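Local atomic coordinates of pollen allergen Phl p 6 (Phleum pratense, PDB entry 6TRK), a protein that is a grass pollen allergen of the Poa p IX/Phl p VI family, a helical protein of unsettled biological role, possibly related to ribonuclease activity. Residues D75-P79 / E80-E84. The protein carries 1 engineered substitution. Numbering follows the deposited sequence.
With ZN (zinc ion), chain D.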
loop_
_atom_site.group_PDB
_atom_site.type_symbol
_atom_site.label_atom_id
_atom_site.label_comp_id
_atom_site.label_asym_id
_atom_site.label_seq_id
_atom_site.Cartn_x
_atom_site.Cartn_y
_atom_site.Cartn_z
ATOM N N ASP A 75 6.639 -2.442 -11.670
ATOM C CA ASP A 75 7.024 -1.950 -12.993
ATOM C C ASP A 75 8.097 -2.829 -13.627
ATOM O O ASP A 75 8.008 -3.158 -14.818
ATOM C CB ASP A 75 7.496 -0.495 -12.885
ATOM C CG ASP A 75 7.732 0.199 -14.221
ATOM O OD1 ASP A 75 7.112 -0.160 -15.225
ATOM O OD2 ASP A 75 8.546 1.168 -14.184
ATOM N N HIS A 76 9.094 -3.247 -12.839
ATOM C CA HIS A 76 10.200 -4.049 -13.351
ATOM C C HIS A 76 9.925 -5.544 -13.374
ATOM O O HIS A 76 10.628 -6.270 -14.080
ATOM C CB HIS A 76 11.466 -3.742 -12.542
ATOM C CG HIS A 76 11.985 -2.361 -12.775
ATOM N ND1 HIS A 76 12.824 -2.051 -13.829
ATOM C CD2 HIS A 76 11.726 -1.194 -12.144
ATOM C CE1 HIS A 76 13.071 -0.752 -13.827
ATOM N NE2 HIS A 76 12.433 -0.211 -12.805
ATOM N N ALA A 77 8.887 -6.017 -12.691
ATOM C CA ALA A 77 8.551 -7.430 -12.679
ATOM C C ALA A 77 7.961 -7.888 -14.012
ATOM O O ALA A 77 7.295 -7.126 -14.718
ATOM C CB ALA A 77 7.545 -7.717 -11.564
ATOM N N ALA A 78 8.214 -9.155 -14.358
ATOM C CA ALA A 78 7.519 -9.772 -15.479
ATOM C C ALA A 78 6.017 -9.779 -15.208
ATOM O O ALA A 78 5.604 -9.827 -14.056
ATOM C CB ALA A 78 8.004 -11.199 -15.699
ATOM N N PRO A 79 5.185 -9.724 -16.258
ATOM C CA PRO A 79 3.735 -9.596 -16.054
ATOM C C PRO A 79 3.160 -10.564 -15.033
ATOM O O PRO A 79 2.336 -10.162 -14.205
ATOM C CB PRO A 79 3.175 -9.861 -17.464
ATOM C CG PRO A 79 4.262 -9.349 -18.383
ATOM C CD PRO A 79 5.567 -9.603 -17.685
ATOM N N GLU A 80 3.581 -11.837 -15.075
ATOM C CA GLU A 80 3.051 -12.839 -14.157
ATOM C C GLU A 80 3.443 -12.603 -12.706
ATOM O O GLU A 80 2.838 -13.217 -11.810
ATOM C CB GLU A 80 3.512 -14.234 -14.618
ATOM C CG GLU A 80 5.016 -14.462 -14.585
ATOM C CD GLU A 80 5.764 -14.104 -15.887
ATOM O OE1 GLU A 80 5.261 -13.323 -16.753
ATOM O OE2 GLU A 80 6.894 -14.621 -16.040
ATOM N N ASP A 81 4.388 -11.693 -12.454
ATOM C CA ASP A 81 4.935 -11.445 -11.121
ATOM C C ASP A 81 4.561 -10.082 -10.564
ATOM O O ASP A 81 4.891 -9.783 -9.395
ATOM C CB ASP A 81 6.472 -11.555 -11.184
ATOM C CG ASP A 81 6.959 -12.968 -11.465
ATOM O OD1 ASP A 81 6.292 -13.924 -11.020
ATOM O OD2 ASP A 81 8.015 -13.112 -12.117
ATOM N N LYS A 82 3.898 -9.239 -11.364
ATOM C CA LYS A 82 3.685 -7.850 -10.976
ATOM C C LYS A 82 2.798 -7.721 -9.743
ATOM O O LYS A 82 3.070 -6.894 -8.862
ATOM C CB LYS A 82 3.068 -7.076 -12.154
ATOM C CG LYS A 82 4.002 -6.948 -13.323
ATOM C CD LYS A 82 3.392 -6.149 -14.453
ATOM C CE LYS A 82 4.397 -5.927 -15.573
ATOM N NZ LYS A 82 5.519 -4.995 -15.147
ATOM N N TYR A 83 1.716 -8.505 -9.662
ATOM C CA TYR A 83 0.805 -8.318 -8.542
ATOM C C TYR A 83 1.489 -8.662 -7.227
ATOM O O TYR A 83 1.469 -7.876 -6.277
ATOM C CB TYR A 83 -0.486 -9.134 -8.758
ATOM C CG TYR A 83 -1.437 -9.111 -7.579
ATOM C CD1 TYR A 83 -1.974 -7.944 -7.106
ATOM C CD2 TYR A 83 -1.812 -10.301 -6.965
ATOM C CE1 TYR A 83 -2.842 -7.935 -6.018
ATOM C CE2 TYR A 83 -2.671 -10.308 -5.874
ATOM C CZ TYR A 83 -3.182 -9.117 -5.409
ATOM O OH TYR A 83 -4.032 -9.122 -4.322
ATOM N N GLU A 84 2.144 -9.816 -7.171
ATOM C CA GLU A 84 2.819 -10.160 -5.914
ATOM C C GLU A 84 3.988 -9.226 -5.612
ATOM O O GLU A 84 4.222 -8.914 -4.441
ATOM C CB GLU A 84 3.263 -11.604 -5.946
ATOM C CG GLU A 84 2.058 -12.591 -6.021
ATOM C CD GLU A 84 1.164 -12.598 -4.767
ATOM O OE1 GLU A 84 1.627 -12.225 -3.662
ATOM O OE2 GLU A 84 -0.014 -12.998 -4.886
HETATM ZN ZN ZN D . 12.169 1.734 -12.470
HETATM O O HOH W 1 10.088 1.837 -12.132
HETATM O O HOH W 2 9.668 -10.734 -12.550
HETATM O O HOH W 3 0.846 -10.362 -11.790
#
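Lys82 reaches back from the first turn of helix 82-98 to carbonyls at and just beyond the end of helix 60-76. Its NZ donates to Ala77 O at 2.8 Å, in the carbonyl plane, and also bonds to Ala74 O. The chain runs extended from CB to CE and bends only at its last torsion (chi4 -69°), turning the ammonium onto these acceptors. A cation here should suit the helix dipole.

Backbone bonds close the turn between the helices. Asp81 N donates to Ala78 O at 2.7 Å, lying well above the carbonyl plane, and Lys82 N makes a weak bond to Pro79 O.

Water carries two further links: one molecule accepts from Ala78 N and donates to Asp81 OD2, another joins Pro79 O to Tyr83 N.

Non-bonded side-chain contacts are few. Ala77 CB rests 4.0 Å from Asp81 CB, and Glu80, bent at chi2 (-90°), brings OE1 and OE2 each to 3.6 Å from Ala78 CB.

Nearby, His76 NE2 binds a zinc ion at 2.0 Å, and a zinc-bound water donates to Asp75 OD2. The whole is a tight, solvent-facing connection between the third and fourth helices of a four-helix, strand-free fold.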